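Local coordinates for tryptophan synthase alpha chain (Campylobacter jejuni, PDB 3THA), which probably catalyses, as the alpha subunit of tryptophan synthase, the aldol cleavage of indoleglycerol phosphate to indole and glyceraldehyde 3-phosphate, at residues Asp189-Lys192 / Glu193-Phe197; Lys135-Arg139 / Tyr140-Leu144; Leu239-Ile242 / Met243-Glu247; Asn26-Thr29 / Ser30-Phe33. One frame throughout, in Å; residues are numbered along the deposited sequence.

Contact 1. Residues Asp189-Lys192 / Glu193-Phe197; sequences DKVK and EIRSF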
loop_
_atom_site.group_PDB
_atom_site.type_symbol
_atom_site.label_atom_id
_atom_site.label_comp_id
_atom_site.label_asym_id
_atom_site.label_seq_id
_atom_site.Cartn_x
_atom_site.Cartn_y
_atom_site.Cartn_z
ATOM N N ASP B 189 -2.834 -13.130 23.454
ATOM C CA ASP B 189 -4.267 -13.005 23.777
ATOM C C ASP B 189 -5.104 -13.095 22.538
ATOM O O ASP B 189 -6.101 -13.812 22.518
ATOM C CB ASP B 189 -4.602 -11.692 24.476
ATOM C CG ASP B 189 -4.657 -11.832 25.986
ATOM O OD1 ASP B 189 -3.708 -12.400 26.573
ATOM O OD2 ASP B 189 -5.665 -11.377 26.579
ATOM N N LYS B 190 -4.706 -12.377 21.491
ATOM C CA LYS B 190 -5.519 -12.380 20.283
ATOM C C LYS B 190 -5.538 -13.765 19.607
ATOM O O LYS B 190 -6.591 -14.222 19.115
ATOM C CB LYS B 190 -5.109 -11.258 19.327
ATOM C CG LYS B 190 -6.156 -10.952 18.271
ATOM C CD LYS B 190 -7.397 -10.375 18.980
ATOM C CE LYS B 190 -8.417 -9.883 17.995
ATOM N NZ LYS B 190 -9.512 -9.213 18.688
ATOM N N VAL B 191 -4.395 -14.440 19.621
ATOM C CA VAL B 191 -4.267 -15.819 19.136
ATOM C C VAL B 191 -5.208 -16.797 19.848
ATOM O O VAL B 191 -5.994 -17.490 19.187
ATOM C CB VAL B 191 -2.785 -16.294 19.229
ATOM C CG1 VAL B 191 -2.681 -17.802 19.217
ATOM C CG2 VAL B 191 -1.953 -15.651 18.107
ATOM N N LYS B 192 -5.145 -16.832 21.180
ATOM C CA LYS B 192 -6.089 -17.579 21.993
ATOM C C LYS B 192 -7.546 -17.326 21.555
ATOM O O LYS B 192 -8.337 -18.262 21.371
ATOM C CB LYS B 192 -5.905 -17.183 23.462
ATOM C CG LYS B 192 -6.566 -18.165 24.482
ATOM C CD LYS B 192 -6.320 -17.807 25.925
ATOM C CE LYS B 192 -6.241 -19.095 26.746
ATOM N NZ LYS B 192 -6.656 -18.965 28.181
ATOM N N GLU B 193 -7.893 -16.056 21.369
ATOM C CA GLU B 193 -9.234 -15.658 20.995
ATOM C C GLU B 193 -9.616 -16.269 19.643
ATOM O O GLU B 193 -10.690 -16.857 19.504
ATOM C CB GLU B 193 -9.325 -14.122 20.974
ATOM C CG GLU B 193 -10.649 -13.570 20.487
ATOM C CD GLU B 193 -10.727 -12.064 20.535
ATOM O OE1 GLU B 193 -10.878 -11.448 19.473
ATOM O OE2 GLU B 193 -10.670 -11.483 21.630
ATOM N N ILE B 194 -8.735 -16.137 18.653
ATOM C CA ILE B 194 -8.982 -16.692 17.344
ATOM C C ILE B 194 -9.108 -18.197 17.474
ATOM O O ILE B 194 -10.042 -18.794 16.917
ATOM C CB ILE B 194 -7.855 -16.379 16.375
ATOM C CG1 ILE B 194 -7.617 -14.876 16.330
ATOM C CG2 ILE B 194 -8.186 -16.912 14.983
ATOM C CD1 ILE B 194 -6.296 -14.462 15.748
ATOM N N ARG B 195 -8.189 -18.809 18.220
ATOM C CA ARG B 195 -8.243 -20.251 18.424
ATOM C C ARG B 195 -9.623 -20.708 18.855
ATOM O O ARG B 195 -10.101 -21.728 18.364
ATOM C CB ARG B 195 -7.173 -20.745 19.401
ATOM C CG ARG B 195 -6.064 -21.478 18.691
ATOM C CD ARG B 195 -4.715 -21.332 19.371
ATOM N NE ARG B 195 -3.641 -21.552 18.395
ATOM C CZ ARG B 195 -2.338 -21.376 18.616
ATOM N NH1 ARG B 195 -1.889 -20.970 19.809
ATOM N NH2 ARG B 195 -1.479 -21.614 17.624
ATOM N N SER B 196 -10.291 -19.961 19.731
ATOM C CA SER B 196 -11.586 -20.420 20.200
ATOM C C SER B 196 -12.729 -20.318 19.164
ATOM O O SER B 196 -13.876 -20.601 19.501
ATOM C CB SER B 196 -11.976 -19.702 21.490
ATOM O OG SER B 196 -12.697 -18.512 21.205
ATOM N N PHE B 197 -12.407 -19.928 17.928
ATOM C CA PHE B 197 -13.380 -19.768 16.832
ATOM C C PHE B 197 -13.032 -20.604 15.586
ATOM O O PHE B 197 -13.917 -20.960 14.776
ATOM C CB PHE B 197 -13.468 -18.299 16.412
ATOM C CG PHE B 197 -14.007 -17.378 17.488
ATOM C CD1 PHE B 197 -15.040 -17.794 18.340
ATOM C CD2 PHE B 197 -13.509 -16.085 17.622
ATOM C CE1 PHE B 197 -15.544 -16.957 19.351
ATOM C CE2 PHE B 197 -14.016 -15.229 18.616
ATOM C CZ PHE B 197 -15.048 -15.675 19.493
#
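Lys-190 with Glu-193 and Val-191 with Arg-195 are the side-chain pairs of the last turns of helix 180-195, which joins strands 168-171 and 202-205 in a beta-alpha-beta unit of the TIM barrel. The backbone bonds run i to i+4; that from Arg-195 N to Val-191 O is the shortest, at 2.7 Å. The lysine chain bends at its second torsion (chi2 66°), while Glu-193 stays extended, so the two ends converge and Lys-190 NZ reaches Glu-193 OE1 at 2.7 Å in a salt bridge. The ammonium comes from above the carboxylate plane, 36° out of it. Thr-152 O also accepts from this ammonium, a second anchor for it. Next along the helix, the side chains of Val-191 and Arg-195 run side by side: methyl CG1 lies over one face of the guanidinium, near its rim, 3.3 Å from Arg-195 NH1. Branched, apolar valine suits the inner side, where it and Ile-194 meet Ile-202. The arginine spans greasy and polar surroundings, its NH2 forming a salt bridge with Asp-222. Past the helix, Ser-196 OG gives a hydrogen bond of 3.1 Å to Glu-193 O, using a carbonyl of the final turn. Lys-190 is thus tied by charge within the helix, whereas Arg-195 packs on Val-191 there and finds its ionic partner outside; their outside links would restrict rotation and fasten the helix end.

Contact 2. Residues Lys135-Arg139 / Tyr140-Leu144; sequences KECER and YNIAL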
loop_
_atom_site.group_PDB
_atom_site.type_symbol
_atom_site.label_atom_id
_atom_site.label_comp_id
_atom_site.label_asym_id
_atom_site.label_seq_id
_atom_site.Cartn_x
_atom_site.Cartn_y
_atom_site.Cartn_z
ATOM N N LYS B 135 -16.421 -16.225 -4.452
ATOM C CA LYS B 135 -17.205 -17.171 -5.196
ATOM C C LYS B 135 -16.280 -17.966 -6.095
ATOM O O LYS B 135 -16.301 -19.197 -6.082
ATOM C CB LYS B 135 -18.313 -16.475 -5.977
ATOM C CG LYS B 135 -19.689 -17.030 -5.680
ATOM C CD LYS B 135 -20.202 -16.673 -4.272
ATOM C CE LYS B 135 -21.560 -17.364 -3.963
ATOM N NZ LYS B 135 -21.942 -17.221 -2.517
ATOM N N GLU B 136 -15.429 -17.272 -6.834
ATOM C CA GLU B 136 -14.463 -17.970 -7.658
ATOM C C GLU B 136 -13.467 -18.769 -6.834
ATOM O O GLU B 136 -13.106 -19.840 -7.238
ATOM C CB GLU B 136 -13.749 -17.034 -8.610
ATOM C CG GLU B 136 -14.695 -16.271 -9.480
ATOM C CD GLU B 136 -15.562 -17.182 -10.296
ATOM O OE1 GLU B 136 -15.039 -18.192 -10.813
ATOM O OE2 GLU B 136 -16.768 -16.898 -10.422
ATOM N N CYS B 137 -13.022 -18.277 -5.684
ATOM C CA CYS B 137 -12.097 -19.094 -4.886
ATOM C C CYS B 137 -12.745 -20.410 -4.385
ATOM O O CYS B 137 -12.142 -21.463 -4.556
ATOM C CB CYS B 137 -11.440 -18.332 -3.742
ATOM S SG CYS B 137 -10.385 -16.916 -4.224
ATOM N N GLU B 138 -13.935 -20.371 -3.777
ATOM C CA GLU B 138 -14.630 -21.641 -3.442
ATOM C C GLU B 138 -14.625 -22.547 -4.670
ATOM O O GLU B 138 -14.283 -23.730 -4.590
ATOM C CB GLU B 138 -16.105 -21.445 -3.051
ATOM C CG GLU B 138 -16.422 -20.775 -1.721
ATOM C CD GLU B 138 -17.956 -20.504 -1.570
ATOM O OE1 GLU B 138 -18.798 -21.390 -1.925
ATOM O OE2 GLU B 138 -18.320 -19.395 -1.106
ATOM N N ARG B 139 -15.005 -21.971 -5.810
ATOM C CA ARG B 139 -15.172 -22.724 -7.063
ATOM C C ARG B 139 -13.931 -23.529 -7.492
ATOM O O ARG B 139 -14.079 -24.609 -8.052
ATOM C CB ARG B 139 -15.639 -21.792 -8.202
ATOM C CG ARG B 139 -15.651 -22.450 -9.594
ATOM C CD ARG B 139 -16.150 -21.534 -10.715
ATOM N NE ARG B 139 -17.608 -21.542 -10.744
ATOM C CZ ARG B 139 -18.365 -20.459 -10.613
ATOM N NH1 ARG B 139 -17.809 -19.257 -10.497
ATOM N NH2 ARG B 139 -19.683 -20.577 -10.638
ATOM N N TYR B 140 -12.727 -22.998 -7.259
ATOM C CA TYR B 140 -11.488 -23.670 -7.681
ATOM C C TYR B 140 -10.637 -24.192 -6.520
ATOM O O TYR B 140 -9.491 -24.607 -6.717
ATOM C CB TYR B 140 -10.659 -22.741 -8.573
ATOM C CG TYR B 140 -11.320 -22.435 -9.895
ATOM C CD1 TYR B 140 -12.004 -21.232 -10.085
ATOM C CD2 TYR B 140 -11.275 -23.355 -10.957
ATOM C CE1 TYR B 140 -12.620 -20.928 -11.310
ATOM C CE2 TYR B 140 -11.900 -23.079 -12.185
ATOM C CZ TYR B 140 -12.576 -21.862 -12.355
ATOM O OH TYR B 140 -13.200 -21.561 -13.561
ATOM N N ASN B 141 -11.217 -24.181 -5.319
ATOM C CA ASN B 141 -10.527 -24.628 -4.115
ATOM C C ASN B 141 -9.231 -23.861 -3.845
ATOM O O ASN B 141 -8.159 -24.441 -3.666
ATOM C CB ASN B 141 -10.259 -26.131 -4.182
ATOM C CG ASN B 141 -11.431 -26.963 -3.701
ATOM O OD1 ASN B 141 -12.360 -26.477 -3.043
ATOM N ND2 ASN B 141 -11.368 -28.238 -3.992
ATOM N N ILE B 142 -9.357 -22.540 -3.871
ATOM C CA ILE B 142 -8.289 -21.616 -3.561
ATOM C C ILE B 142 -8.829 -20.867 -2.369
ATOM O O ILE B 142 -10.001 -20.488 -2.324
ATOM C CB ILE B 142 -8.042 -20.645 -4.725
ATOM C CG1 ILE B 142 -7.169 -21.295 -5.781
ATOM C CG2 ILE B 142 -7.327 -19.442 -4.258
ATOM C CD1 ILE B 142 -5.692 -21.040 -5.584
ATOM N N ALA B 143 -7.986 -20.691 -1.379
ATOM C CA ALA B 143 -8.377 -19.941 -0.235
ATOM C C ALA B 143 -8.110 -18.452 -0.477
ATOM O O ALA B 143 -7.035 -18.069 -0.976
ATOM C CB ALA B 143 -7.594 -20.437 0.973
ATOM N N LEU B 144 -9.096 -17.632 -0.110
ATOM C CA LEU B 144 -8.955 -16.178 0.036
ATOM C C LEU B 144 -8.682 -15.851 1.505
ATOM O O LEU B 144 -9.562 -16.023 2.362
ATOM C CB LEU B 144 -10.242 -15.455 -0.409
ATOM C CG LEU B 144 -10.077 -13.946 -0.390
ATOM C CD1 LEU B 144 -8.901 -13.530 -1.345
ATOM C CD2 LEU B 144 -11.323 -13.231 -0.784
#
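Cys-137 and Ile-142 are joined by the straightest bond of this helix end: Ile-142 N donates to Cys-137 O at 3.1 Å with an N-H...O angle of 176°. Beside it Asn-141 N reaches Glu-138 O at 3.2 Å. Together with the positive phi of Asn-141 (58°), these bonds make a Schellman motif that closes helix 131-140 and turns the chain into strand 143-148. Asparagine suits this position because it tolerates left-handed backbone angles better than most residues. Tyr-140 N still bonds back to Glu-136 O, in the helical pattern.

On the side facing helix 105-114, Arg-139 NH1 grips the carboxylate of Glu-136 in a salt bridge, 2.6 Å from OE2 and 3.0 Å from OE1, and the carboxylate carbon lies at the guanidinium edge, in its plane. The arginine chain runs out beside the tyrosine and sets CG over one face of the ring, a CH-pi contact 4.0 Å from the Tyr-140 centroid. Glu-136 O sits at the ring edge, 3.4 Å from Tyr-140 CD1. Inward, small and apolar Cys-137 rests its SG 4.0 Å from Ile-142 CG2 and 4.1 Å from Leu-144 CB; all three side chains also meet Leu-120 of the neighbouring strand 117-121.

Glu-106 approaches Glu-136 and takes a weak hydrogen bond from Tyr-140 OH; Arg-139 NH1 makes a long, weak ion pair with Glu-106 as well. The guanidinium probably offsets this gathering of negative charge, while its aliphatic stem shields one side of the ring.

Contact 3. Residues Leu239-Ile242 / Met243-Glu247; sequences LDII and MKDIE
In Ile-242 the first torsion of -60° sets CG2 anti to the backbone N, on the side facing the next turn. Ile-246 extends from the same side of the helix with its chain nearly straight at chi2 (167°), bringing CD1 to 3.8 Å from Ile-242 CG2, the two side chains running alongside one another. Ile-246 N bonds to Ile-242 O, 3.2 Å away, so backbone and side chains follow the same i to i+4 spacing. A bend at chi2 (70°) turns residue Met-243, a selenomethionine, so that SE stands 4.1 Å from Leu-239 CD2, the chains crossing at a slant. The backbone tie here is shorter, 2.9 Å from Met-243 N to Leu-239 O. On another side Ile-241 and Asp-245 lie abreast, with a straight bond of 3.0 Å from Asp-245 N to Ile-241 O. Asp-240 forms a salt bridge with Arg-36, and its acidic side chain near the start of helix 239-248 would suit the positive end of the helix dipole. Facing helix 27-35 at Thr-29, Ala-32 and Phe-33, with helix 228-233 also against both isoleucines, the Ile-242 and Ile-246 pair and Leu-239 on the same apolar side depend on dispersion and exclusion of water.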
loop_
_atom_site.group_PDB
_atom_site.type_symbol
_atom_site.label_atom_id
_atom_site.label_comp_id
_atom_site.label_asym_id
_atom_site.label_seq_id
_atom_site.Cartn_x
_atom_site.Cartn_y
_atom_site.Cartn_z
ATOM N N LEU B 239 22.646 -14.241 -6.099
ATOM C CA LEU B 239 21.710 -15.154 -5.508
ATOM C C LEU B 239 22.224 -15.848 -4.248
ATOM O O LEU B 239 21.443 -16.145 -3.364
ATOM C CB LEU B 239 21.202 -16.178 -6.513
ATOM C CG LEU B 239 19.686 -16.091 -6.404
ATOM C CD1 LEU B 239 19.064 -16.642 -7.651
ATOM C CD2 LEU B 239 19.113 -16.792 -5.182
ATOM N N ASP B 240 23.516 -16.117 -4.160
ATOM C CA ASP B 240 24.015 -16.839 -2.996
ATOM C C ASP B 240 23.937 -15.979 -1.733
ATOM O O ASP B 240 23.803 -16.499 -0.622
ATOM C CB ASP B 240 25.479 -17.312 -3.212
ATOM C CG ASP B 240 25.685 -18.019 -4.554
ATOM O OD1 ASP B 240 26.658 -17.686 -5.256
ATOM O OD2 ASP B 240 24.866 -18.885 -4.934
ATOM N N ILE B 241 24.081 -14.669 -1.923
ATOM C CA ILE B 241 24.006 -13.684 -0.850
ATOM C C ILE B 241 22.505 -13.553 -0.478
ATOM O O ILE B 241 22.144 -13.666 0.692
ATOM C CB ILE B 241 24.656 -12.298 -1.262
ATOM C CG1 ILE B 241 26.113 -12.453 -1.656
ATOM C CG2 ILE B 241 24.613 -11.290 -0.138
ATOM C CD1 ILE B 241 26.811 -11.130 -2.050
ATOM N N ILE B 242 21.633 -13.371 -1.468
ATOM C CA ILE B 242 20.196 -13.304 -1.173
ATOM C C ILE B 242 19.787 -14.491 -0.348
ATOM O O ILE B 242 19.125 -14.361 0.656
ATOM C CB ILE B 242 19.315 -13.315 -2.410
ATOM C CG1 ILE B 242 19.634 -12.112 -3.293
ATOM C CG2 ILE B 242 17.872 -13.268 -1.991
ATOM C CD1 ILE B 242 18.927 -12.157 -4.639
HETATM N N MSE B 243 20.199 -15.656 -0.792
HETATM C CA MSE B 243 19.984 -16.906 -0.091
HETATM C C MSE B 243 20.574 -16.926 1.342
HETATM O O MSE B 243 19.895 -17.323 2.285
HETATM C CB MSE B 243 20.618 -18.012 -0.930
HETATM C CG MSE B 243 19.884 -19.300 -0.972
HETATM SE SE MSE B 243 18.227 -19.151 -1.979
HETATM C CE MSE B 243 17.882 -21.083 -1.860
ATOM N N LYS B 244 21.841 -16.536 1.500
ATOM C CA LYS B 244 22.499 -16.595 2.817
ATOM C C LYS B 244 21.768 -15.724 3.856
ATOM O O LYS B 244 21.583 -16.138 4.995
ATOM C CB LYS B 244 24.016 -16.257 2.721
ATOM C CG LYS B 244 24.638 -15.521 3.941
ATOM C CD LYS B 244 26.064 -15.005 3.665
ATOM C CE LYS B 244 26.334 -13.671 4.348
ATOM N NZ LYS B 244 27.744 -13.616 4.842
ATOM N N ASP B 245 21.365 -14.530 3.442
ATOM C CA ASP B 245 20.612 -13.590 4.269
ATOM C C ASP B 245 19.203 -14.092 4.631
ATOM O O ASP B 245 18.660 -13.718 5.663
ATOM C CB ASP B 245 20.446 -12.279 3.520
ATOM C CG ASP B 245 21.712 -11.511 3.404
ATOM O OD1 ASP B 245 22.730 -11.959 3.971
ATOM O OD2 ASP B 245 21.697 -10.450 2.738
ATOM N N ILE B 246 18.612 -14.915 3.768
ATOM C CA ILE B 246 17.322 -15.510 4.036
ATOM C C ILE B 246 17.432 -16.746 4.915
ATOM O O ILE B 246 16.434 -17.394 5.226
ATOM C CB ILE B 246 16.605 -15.891 2.745
ATOM C CG1 ILE B 246 16.106 -14.658 2.031
ATOM C CG2 ILE B 246 15.455 -16.781 3.022
ATOM C CD1 ILE B 246 15.668 -14.947 0.626
ATOM N N GLU B 247 18.629 -17.106 5.313
ATOM C CA GLU B 247 18.718 -18.217 6.222
ATOM C C GLU B 247 19.289 -17.722 7.538
ATOM O O GLU B 247 19.359 -18.462 8.547
ATOM C CB GLU B 247 19.532 -19.355 5.609
ATOM C CG GLU B 247 19.234 -20.682 6.304
ATOM C CD GLU B 247 19.507 -21.899 5.450
ATOM O OE1 GLU B 247 20.336 -21.794 4.506
ATOM O OE2 GLU B 247 18.892 -22.961 5.742
#

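Contact 4. Residues Asn26-Thr29 / Ser30-Phe33; sequences NLQT and SEAF
Gln-28 and Glu-31 place two flat groups near each other without stacking: the amide and carboxylate planes are 49° apart, and Gln-28 OE1 is 4.2 Å from Glu-31 CD. Gln-28 NE2 approaches the methyl of Ala-32, CB, at the same 4.2 Å. The glutamine is modelled in two conformers, and these loose approaches belong to one of them. The carboxylate has a firmer partner in Arg-84, through a salt bridge. A third flat group, the amide of Asn-26, caps the helix: its OD1 accepts from Thr-29 N at 3.2 Å in the carbonyl plane, with chi1 at 54° swinging the group back over the first turn. Asparagine is a good N-cap residue because its short side chain can reach a first-turn N-H that has no i to i+4 acceptor. Once the cap has served that turn, regular i to i+4 bonding takes over, as from Glu-31 N to Leu-27 O (2.8 Å). OG of buried Ser-30 accepts a hydrogen bond from Gly-23 N. The ring of Phe-33 meets Phe-234 edge to face and lies about 9 Å, side chain to side chain, from Glu-46, a predicted proton acceptor. Helix 27-35 links strands 15-21 and 44-48 in the barrel, with helix 75-83 against Leu-27 and Glu-31, and helix 239-248 against Thr-29, Ala-32 and Phe-33.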
loop_
_atom_site.group_PDB
_atom_site.type_symbol
_atom_site.label_atom_id
_atom_site.label_comp_id
_atom_site.label_asym_id
_atom_site.label_seq_id
_atom_site.Cartn_x
_atom_site.Cartn_y
_atom_site.Cartn_z
ATOM N N ASN B 26 15.238 -8.320 -11.230
ATOM C CA ASN B 26 14.814 -8.763 -12.544
ATOM C C ASN B 26 14.165 -10.149 -12.460
ATOM O O ASN B 26 14.208 -10.800 -11.414
ATOM C CB ASN B 26 15.920 -8.651 -13.628
ATOM C CG ASN B 26 17.226 -9.353 -13.246
ATOM O OD1 ASN B 26 17.208 -10.421 -12.644
ATOM N ND2 ASN B 26 18.361 -8.771 -13.641
ATOM N N LEU B 27 13.516 -10.558 -13.542
ATOM C CA LEU B 27 12.737 -11.758 -13.563
ATOM C C LEU B 27 13.635 -12.973 -13.423
ATOM O O LEU B 27 13.298 -13.939 -12.738
ATOM C CB LEU B 27 11.940 -11.833 -14.867
ATOM C CG LEU B 27 10.726 -12.785 -14.825
ATOM C CD1 LEU B 27 9.806 -12.527 -13.591
ATOM C CD2 LEU B 27 9.918 -12.730 -16.166
ATOM N N GLN B 28 14.804 -12.916 -14.046
ATOM C CA GLN B 28 15.697 -14.056 -13.997
ATOM C C GLN B 28 16.154 -14.373 -12.566
ATOM O O GLN B 28 16.381 -15.539 -12.230
ATOM C CB GLN B 28 16.881 -13.876 -14.937
ATOM C CG GLN B 28 17.887 -15.030 -14.885
ATOM C CD GLN B 28 17.268 -16.413 -15.141
ATOM O OE1 GLN B 28 16.450 -16.583 -16.049
ATOM N NE2 GLN B 28 17.675 -17.400 -14.349
ATOM N N THR B 29 16.249 -13.354 -11.718
ATOM C CA THR B 29 16.632 -13.559 -10.306
ATOM C C THR B 29 15.477 -14.157 -9.505
ATOM O O THR B 29 15.696 -14.910 -8.547
ATOM C CB THR B 29 17.041 -12.261 -9.636
ATOM O OG1 THR B 29 17.868 -11.498 -10.533
ATOM C CG2 THR B 29 17.790 -12.531 -8.268
ATOM N N SER B 30 14.259 -13.782 -9.897
ATOM C CA SER B 30 13.029 -14.333 -9.318
ATOM C C SER B 30 12.937 -15.801 -9.733
ATOM O O SER B 30 12.729 -16.658 -8.892
ATOM C CB SER B 30 11.790 -13.492 -9.712
ATOM O OG SER B 30 11.663 -12.322 -8.887
ATOM N N GLU B 31 13.179 -16.088 -11.012
ATOM C CA GLU B 31 13.269 -17.472 -11.504
ATOM C C GLU B 31 14.330 -18.321 -10.777
ATOM O O GLU B 31 14.070 -19.405 -10.318
ATOM C CB GLU B 31 13.518 -17.504 -13.020
ATOM C CG GLU B 31 13.589 -18.949 -13.601
ATOM C CD GLU B 31 13.207 -19.043 -15.080
ATOM O OE1 GLU B 31 12.503 -18.142 -15.572
ATOM O OE2 GLU B 31 13.608 -20.018 -15.759
ATOM N N ALA B 32 15.532 -17.812 -10.650
ATOM C CA ALA B 32 16.562 -18.620 -10.023
ATOM C C ALA B 32 16.236 -18.801 -8.551
ATOM O O ALA B 32 16.470 -19.863 -7.991
ATOM C CB ALA B 32 17.938 -18.022 -10.238
ATOM N N PHE B 33 15.669 -17.766 -7.936
ATOM C CA PHE B 33 15.148 -17.867 -6.565
ATOM C C PHE B 33 14.177 -19.043 -6.422
ATOM O O PHE B 33 14.368 -19.914 -5.586
ATOM C CB PHE B 33 14.460 -16.552 -6.099
ATOM C CG PHE B 33 13.924 -16.610 -4.667
ATOM C CD1 PHE B 33 14.745 -16.980 -3.613
ATOM C CD2 PHE B 33 12.625 -16.286 -4.383
ATOM C CE1 PHE B 33 14.268 -17.052 -2.310
ATOM C CE2 PHE B 33 12.138 -16.345 -3.055
ATOM C CZ PHE B 33 12.968 -16.748 -2.040
#

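Reading from the N terminus, contact 4 starts the first barrel helix after strand 15-21, contact 2 ends helix 131-140 before the fifth strand, contact 1 ends helix 180-195 before the seventh, and contact 3 lies in the last helix, after the eighth. Each is local and closes no long loop, so the four stand in series and none nests or crosses another. Only contacts 3 and 4 touch: Ile-242 CD1 packs on Thr-29 CG2 and Ile-246 CD1 on Phe-33 CE1, joining the two ends of the chain where the barrel closes. Contacts 1 and 2, their centres about 25 Å apart, belong to separate beta-alpha-beta units elsewhere around the barrel.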